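Local structure of molybdopterin adenylyltransferase (4LHB) at residues C[50-55]-C[161-167]; C[140-144]-C[156-160]. The protein catalyses the ATP-dependent adenylylation of molybdopterin, a step in the biosynthesis of the molybdenum or tungsten cofactor. One frame throughout, in Å; residues are numbered along the deposited sequence.

Contact 1 of 2, residues C[50-55]-C[161-167]. With SO4 (sulfate ion), chain F.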
ATOM      1  N   LYS C  50     -12.062 -10.545  31.814  1.00 45.30           N
ATOM      2  CA  LYS C  50     -11.252 -11.613  32.382  1.00 56.62           C
ATOM      3  C   LYS C  50      -9.861 -11.687  31.704  1.00 55.57           C
ATOM      4  O   LYS C  50      -8.911 -12.145  32.326  1.00 56.22           O
ATOM      5  CB  LYS C  50     -12.004 -12.975  32.351  1.00 67.54           C
ATOM      6  CG  LYS C  50     -13.044 -13.205  33.478  1.00 74.12           C
ATOM      7  CD  LYS C  50     -12.429 -13.282  34.900  1.00 79.42           C
ATOM      8  CE  LYS C  50     -13.391 -13.839  35.975  1.00 81.52           C
ATOM      9  NZ  LYS C  50     -12.824 -14.010  37.362  1.00 68.99           N
ATOM     10  N   SER C  51      -9.739 -11.165  30.474  1.00 53.04           N
ATOM     11  CA  SER C  51      -8.508 -11.280  29.670  1.00 44.52           C
ATOM     12  C   SER C  51      -7.410 -10.256  30.006  1.00 43.73           C
ATOM     13  O   SER C  51      -6.234 -10.617  30.119  1.00 41.49           O
ATOM     14  CB  SER C  51      -8.822 -11.232  28.173  1.00 39.53           C
ATOM     15  OG  SER C  51      -9.547 -12.381  27.775  1.00 41.43           O
ATOM     16  N   GLY C  52      -7.760  -8.984  30.121  1.00 42.90           N
ATOM     17  CA  GLY C  52      -6.782  -7.998  30.582  1.00 44.56           C
ATOM     18  C   GLY C  52      -6.050  -8.471  31.854  1.00 47.80           C
ATOM     19  O   GLY C  52      -4.830  -8.586  31.871  1.00 45.44           O
ATOM     20  N   PRO C  53      -6.804  -8.766  32.931  1.00 51.38           N
ATOM     21  CA  PRO C  53      -6.188  -9.193  34.216  1.00 46.23           C
ATOM     22  C   PRO C  53      -5.293 -10.405  34.113  1.00 39.69           C
ATOM     23  O   PRO C  53      -4.247 -10.436  34.769  1.00 37.52           O
ATOM     24  CB  PRO C  53      -7.413  -9.494  35.105  1.00 44.76           C
ATOM     25  CG  PRO C  53      -8.430  -8.524  34.590  1.00 48.32           C
ATOM     26  CD  PRO C  53      -8.265  -8.559  33.083  1.00 47.08           C
ATOM     27  N   LEU C  54      -5.687 -11.388  33.313  1.00 36.72           N
ATOM     28  CA  LEU C  54      -4.801 -12.510  33.056  1.00 40.04           C
ATOM     29  C   LEU C  54      -3.448 -11.995  32.495  1.00 42.08           C
ATOM     30  O   LEU C  54      -2.398 -12.263  33.080  1.00 44.44           O
ATOM     31  CB  LEU C  54      -5.450 -13.515  32.109  1.00 39.49           C
ATOM     32  CG  LEU C  54      -4.595 -14.726  31.724  1.00 42.78           C
ATOM     33  CD1 LEU C  54      -3.938 -15.376  32.961  1.00 39.62           C
ATOM     34  CD2 LEU C  54      -5.465 -15.719  30.933  1.00 40.89           C
ATOM     35  N   ILE C  55      -3.494 -11.222  31.405  1.00 39.23           N
ATOM     36  CA  ILE C  55      -2.290 -10.625  30.796  1.00 38.80           C
ATOM     37  C   ILE C  55      -1.471  -9.890  31.844  1.00 40.47           C
ATOM     38  O   ILE C  55      -0.249 -10.012  31.856  1.00 42.85           O
ATOM     39  CB  ILE C  55      -2.603  -9.662  29.592  1.00 35.84           C
ATOM     40  CG1 ILE C  55      -3.280 -10.396  28.418  1.00 37.44           C
ATOM     41  CG2 ILE C  55      -1.370  -8.985  29.020  1.00 31.88           C
ATOM     42  CD1 ILE C  55      -4.147  -9.478  27.565  1.00 35.68           C
ATOM     43  N   GLY C 161      -9.793 -11.730  21.786  1.00 31.71           N
ATOM     44  CA  GLY C 161     -10.483 -11.376  23.004  1.00 32.87           C
ATOM     45  C   GLY C 161     -10.677 -12.534  23.939  1.00 31.96           C
ATOM     46  O   GLY C 161     -10.596 -12.337  25.140  1.00 36.93           O
ATOM     47  N   SER C 162     -10.924 -13.734  23.423  1.00 34.13           N
ATOM     48  CA  SER C 162     -11.170 -14.872  24.314  1.00 39.95           C
ATOM     49  C   SER C 162      -9.988 -15.147  25.260  1.00 43.63           C
ATOM     50  O   SER C 162      -8.821 -14.918  24.901  1.00 46.63           O
ATOM     51  CB  SER C 162     -11.520 -16.136  23.547  1.00 40.48           C
ATOM     52  OG  SER C 162     -10.410 -16.655  22.862  1.00 46.33           O
ATOM     53  N   VAL C 163     -10.308 -15.594  26.476  1.00 46.15           N
ATOM     54  CA  VAL C 163      -9.304 -16.030  27.446  1.00 46.68           C
ATOM     55  C   VAL C 163      -8.366 -17.119  26.873  1.00 44.78           C
ATOM     56  O   VAL C 163      -7.170 -17.035  27.059  1.00 41.79           O
ATOM     57  CB  VAL C 163      -9.979 -16.530  28.746  1.00 49.24           C
ATOM     58  CG1 VAL C 163      -9.130 -17.608  29.453  1.00 43.50           C
ATOM     59  CG2 VAL C 163     -10.298 -15.344  29.653  1.00 45.66           C
ATOM     60  N   ASN C 164      -8.893 -18.098  26.143  1.00 45.09           N
ATOM     61  CA  ASN C 164      -8.036 -19.134  25.554  1.00 51.50           C
ATOM     62  C   ASN C 164      -7.054 -18.608  24.515  1.00 50.53           C
ATOM     63  O   ASN C 164      -5.876 -19.004  24.496  1.00 56.71           O
ATOM     64  CB  ASN C 164      -8.853 -20.282  24.935  1.00 59.40           C
ATOM     65  CG  ASN C 164      -9.430 -21.229  25.991  1.00 68.79           C
ATOM     66  OD1 ASN C 164      -8.802 -21.499  27.025  1.00 73.09           O
ATOM     67  ND2 ASN C 164     -10.637 -21.727  25.740  1.00 68.02           N
ATOM     68  N   ALA C 165      -7.541 -17.735  23.643  1.00 42.66           N
ATOM     69  CA  ALA C 165      -6.712 -17.137  22.645  1.00 38.12           C
ATOM     70  C   ALA C 165      -5.653 -16.345  23.380  1.00 39.80           C
ATOM     71  O   ALA C 165      -4.467 -16.326  22.966  1.00 36.90           O
ATOM     72  CB  ALA C 165      -7.532 -16.250  21.716  1.00 36.35           C
ATOM     73  N   VAL C 166      -6.039 -15.703  24.485  1.00 36.91           N
ATOM     74  CA  VAL C 166      -5.060 -14.903  25.204  1.00 37.77           C
ATOM     75  C   VAL C 166      -3.939 -15.735  25.865  1.00 42.98           C
ATOM     76  O   VAL C 166      -2.759 -15.339  25.869  1.00 44.02           O
ATOM     77  CB  VAL C 166      -5.724 -13.979  26.193  1.00 35.99           C
ATOM     78  CG1 VAL C 166      -4.701 -13.483  27.190  1.00 35.68           C
ATOM     79  CG2 VAL C 166      -6.340 -12.834  25.421  1.00 33.38           C
ATOM     80  N   LYS C 167      -4.284 -16.915  26.365  1.00 48.78           N
ATOM     81  CA  LYS C 167      -3.294 -17.783  27.012  1.00 45.66           C
ATOM     82  C   LYS C 167      -2.301 -18.305  25.989  1.00 41.07           C
ATOM     83  O   LYS C 167      -1.113 -18.333  26.273  1.00 39.72           O
ATOM     84  CB  LYS C 167      -3.959 -18.950  27.737  1.00 48.05           C
ATOM     85  CG  LYS C 167      -4.659 -18.596  29.038  1.00 49.99           C
ATOM     86  CD  LYS C 167      -5.452 -19.791  29.608  1.00 57.42           C
ATOM     87  CE  LYS C 167      -4.604 -21.074  29.707  1.00 57.83           C
ATOM     88  NZ  LYS C 167      -5.236 -22.113  30.577  1.00 66.03           N
TER
HETATM   89  S   SO4 F 201     -11.858 -10.679  19.039  1.00 51.28           S
HETATM   90  O1  SO4 F 201     -12.722 -10.159  20.114  1.00 47.42           O
HETATM   91  O2  SO4 F 201     -12.503 -10.620  17.716  1.00 60.17           O
HETATM   92  O3  SO4 F 201     -10.667  -9.796  18.953  1.00 58.63           O
HETATM   93  O4  SO4 F 201     -11.512 -12.115  19.286  1.00 56.01           O
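Ser-51 turns its OG anti to its own carbonyl carbon (chi1 -67°), and this points the hydroxyl at Gly-161. Val-163 and Val-166 each carry CG2 in the corresponding position, beside the backbone N, and both of these methyls lie against the same hydroxyl. Ser-51 OG donates a hydrogen bond to Gly-161 O at 2.8 Å. It approaches almost end-on to the carbonyl (C=O...donor angle 160°) and is tilted somewhat out of its plane. Val-163 CG2 sits 3.6 Å from Ser-51 OG and also reaches Lys-50 CB.

The bond ties the N-terminal part of helix 51-60 to the loop that leads into helix 163-184. The two short helical segments run nearly parallel, their axes 21° apart and 9.9 Å from each other, and both lie in the probable molybdopterin-binding domain of this MoaB/Mog family protein. Strand 92-96 packs against both segments, Thr-96 touching Ser-51, Ile-55 and Val-166. With an alanine here in place of Ser-51, Gly-161 O would probably lose this donor, and the loop before helix 163-184 would be less firmly held.

Further along, the contact is apolar. Ile-55 CG1 meets Val-166 CG1 at 3.6 Å, the two side chains crossing at about a right angle. Leu-54 CD2 comes against the aliphatic part of Lys-167, 3.5 Å from its CG. Ser-162 N-caps helix 163-184, its OG accepting from Ala-165 N at 3.2 Å. Gly-161 N gives a nearly straight bond to O4 of a sulfate ion, which Thr-99 N also holds.

Contact 2 of 2, residues C[140-144]-C[156-160]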
ATOM      1  N   THR C 140      -8.555 -16.631  12.977  1.00 47.21           N
ATOM      2  CA  THR C 140      -7.677 -16.068  13.996  1.00 52.29           C
ATOM      3  C   THR C 140      -6.813 -14.967  13.386  1.00 53.08           C
ATOM      4  O   THR C 140      -6.093 -15.172  12.366  1.00 50.13           O
ATOM      5  CB  THR C 140      -6.706 -17.070  14.642  1.00 53.21           C
ATOM      6  OG1 THR C 140      -7.388 -18.246  15.054  1.00 49.68           O
ATOM      7  CG2 THR C 140      -6.082 -16.431  15.845  1.00 56.05           C
ATOM      8  N   ARG C 141      -6.897 -13.798  14.006  1.00 47.72           N
ATOM      9  CA  ARG C 141      -6.034 -12.708  13.601  1.00 48.53           C
ATOM     10  C   ARG C 141      -5.341 -12.137  14.834  1.00 40.51           C
ATOM     11  O   ARG C 141      -5.915 -12.028  15.913  1.00 39.61           O
ATOM     12  CB  ARG C 141      -6.815 -11.686  12.761  1.00 51.12           C
ATOM     13  CG  ARG C 141      -7.697 -12.354  11.683  1.00 56.06           C
ATOM     14  CD  ARG C 141      -8.233 -11.418  10.587  1.00 52.56           C
ATOM     15  NE  ARG C 141      -8.465 -10.115  11.176  1.00 50.71           N
ATOM     16  CZ  ARG C 141      -8.504  -8.974  10.511  1.00 49.38           C
ATOM     17  NH1 ARG C 141      -8.380  -8.953   9.184  1.00 50.09           N
ATOM     18  NH2 ARG C 141      -8.698  -7.845  11.191  1.00 48.01           N
ATOM     19  N   ALA C 142      -4.063 -11.873  14.686  1.00 36.96           N
ATOM     20  CA  ALA C 142      -3.252 -11.385  15.790  1.00 35.18           C
ATOM     21  C   ALA C 142      -2.035 -10.904  15.119  1.00 34.04           C
ATOM     22  O   ALA C 142      -1.669 -11.412  14.070  1.00 30.63           O
ATOM     23  CB  ALA C 142      -2.872 -12.501  16.731  1.00 36.38           C
ATOM     24  N   THR C 143      -1.394  -9.921  15.712  1.00 35.56           N
ATOM     25  CA  THR C 143      -0.260  -9.298  15.050  1.00 33.82           C
ATOM     26  C   THR C 143       0.659  -8.746  16.093  1.00 28.28           C
ATOM     27  O   THR C 143       0.255  -8.569  17.242  1.00 26.48           O
ATOM     28  CB  THR C 143      -0.733  -8.153  14.121  1.00 35.53           C
ATOM     29  OG1 THR C 143       0.363  -7.741  13.292  1.00 43.06           O
ATOM     30  CG2 THR C 143      -1.261  -6.942  14.930  1.00 31.47           C
ATOM     31  N   ALA C 144       1.879  -8.434  15.682  1.00 25.64           N
ATOM     32  CA  ALA C 144       2.834  -7.757  16.562  1.00 23.55           C
ATOM     33  C   ALA C 144       3.803  -6.963  15.705  1.00 22.51           C
ATOM     34  O   ALA C 144       4.100  -7.353  14.576  1.00 25.25           O
ATOM     35  CB  ALA C 144       3.554  -8.783  17.440  1.00 22.32           C
ATOM     36  N   VAL C 156       4.320  -3.945  20.186  1.00 24.14           N
ATOM     37  CA  VAL C 156       2.882  -4.057  20.400  1.00 24.66           C
ATOM     38  C   VAL C 156       2.434  -5.415  19.895  1.00 24.53           C
ATOM     39  O   VAL C 156       2.800  -5.815  18.810  1.00 26.59           O
ATOM     40  CB  VAL C 156       2.091  -2.908  19.676  1.00 24.97           C
ATOM     41  CG1 VAL C 156       0.573  -3.025  19.966  1.00 21.72           C
ATOM     42  CG2 VAL C 156       2.700  -1.543  20.044  1.00 20.25           C
ATOM     43  N   PHE C 157       1.738  -6.141  20.752  1.00 24.81           N
ATOM     44  CA  PHE C 157       1.147  -7.397  20.436  1.00 26.59           C
ATOM     45  C   PHE C 157      -0.383  -7.138  20.462  1.00 28.74           C
ATOM     46  O   PHE C 157      -0.920  -6.485  21.401  1.00 28.08           O
ATOM     47  CB  PHE C 157       1.495  -8.412  21.548  1.00 27.31           C
ATOM     48  CG  PHE C 157       2.953  -8.768  21.632  1.00 27.38           C
ATOM     49  CD1 PHE C 157       3.498  -9.743  20.805  1.00 26.90           C
ATOM     50  CD2 PHE C 157       3.781  -8.152  22.559  1.00 27.41           C
ATOM     51  CE1 PHE C 157       4.853 -10.046  20.886  1.00 26.50           C
ATOM     52  CE2 PHE C 157       5.127  -8.482  22.655  1.00 26.01           C
ATOM     53  CZ  PHE C 157       5.666  -9.405  21.815  1.00 24.02           C
ATOM     54  N   SER C 158      -1.088  -7.659  19.471  1.00 26.96           N
ATOM     55  CA  SER C 158      -2.538  -7.555  19.473  1.00 25.52           C
ATOM     56  C   SER C 158      -3.108  -8.919  19.367  1.00 25.55           C
ATOM     57  O   SER C 158      -2.866  -9.652  18.413  1.00 25.26           O
ATOM     58  CB  SER C 158      -3.044  -6.638  18.348  1.00 25.07           C
ATOM     59  OG  SER C 158      -2.655  -5.316  18.700  1.00 25.79           O
ATOM     60  N   LEU C 159      -3.879  -9.250  20.391  1.00 29.35           N
ATOM     61  CA  LEU C 159      -4.418 -10.577  20.583  1.00 30.81           C
ATOM     62  C   LEU C 159      -5.935 -10.565  20.495  1.00 29.07           C
ATOM     63  O   LEU C 159      -6.540  -9.515  20.705  1.00 28.83           O
ATOM     64  CB  LEU C 159      -4.008 -11.035  21.982  1.00 31.06           C
ATOM     65  CG  LEU C 159      -2.526 -11.003  22.332  1.00 29.25           C
ATOM     66  CD1 LEU C 159      -2.410 -11.398  23.810  1.00 28.92           C
ATOM     67  CD2 LEU C 159      -1.771 -11.964  21.433  1.00 28.45           C
ATOM     68  N   PRO C 160      -6.537 -11.721  20.173  1.00 30.09           N
ATOM     69  CA  PRO C 160      -7.988 -11.849  20.245  1.00 30.81           C
ATOM     70  C   PRO C 160      -8.482 -11.719  21.656  1.00 31.23           C
ATOM     71  O   PRO C 160      -7.698 -11.597  22.588  1.00 36.63           O
ATOM     72  CB  PRO C 160      -8.275 -13.269  19.729  1.00 29.73           C
ATOM     73  CG  PRO C 160      -7.093 -13.623  18.897  1.00 31.52           C
ATOM     74  CD  PRO C 160      -5.920 -12.874  19.479  1.00 31.96           C
TER
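Thr-143 and Ser-158 form a hydrogen-bonded antiparallel pair in the beta hairpin of strands 143-148 and 153-159, part of the mixed sheet at the core of the domain. Two backbone bonds join them. Thr-143 N donates to Ser-158 O at 3.1 Å. Ser-158 N returns a shorter bond of 2.8 Å to Thr-143 O, with an N-H...O angle of 167°.

CA-H...O contacts flank this pair. Ala-144 CA lies 3.0 Å from Val-156 O, and Ala-142 CA faces Ser-158 O, which thus meets both the Thr-143 amide and this CA.

Side chains meet on both faces of the sheet. On one, Thr-143 CG2 touches Ser-158 CB at 3.9 Å: chi1 of -169° puts OG1 anti to the backbone N and leaves CG2 between that N and the carbonyl carbon. On the other, Ala-144 CB packs obliquely against the Phe-157 ring, which also meets Phe-121 and, on helix 163-184, Ile-173. Beyond the paired strands, Pro-160 CD lies against Ala-142 CB.

Polar ends look elsewhere. Ser-158 OG bonds to Thr-95 OG1. Arg-141 bonds through NE to Thr-99 O, forms a salt bridge with Glu-109, and reaches Glu-118 O of a neighbouring subunit through NH1. Between the two segments themselves, Pro-160 CG rests 3.6 Å from Arg-141 O.

After strand 32-38 and helix 40-44 the chain enters 50-55, in the N-terminal part of helix 51-60, which opens contact 1. It then runs through strands 64-71 and 92-96 and helix 121-133 to 140-144, which opens contact 2. Strand 143-148 continues, the chain turns back into strand 153-159, and 156-160 closes that short loop. The next residues, 161-167, close the much longer loop of contact 1. Contact 2 therefore lies wholly within the span of contact 1. The centres are 12 Å apart, and the two contacts touch where Pro-160 packs on Ala-165 and Val-166. Contact 2 holds the hairpin together within the sheet, while contact 1 joins the helix after the hairpin to helix 51-60.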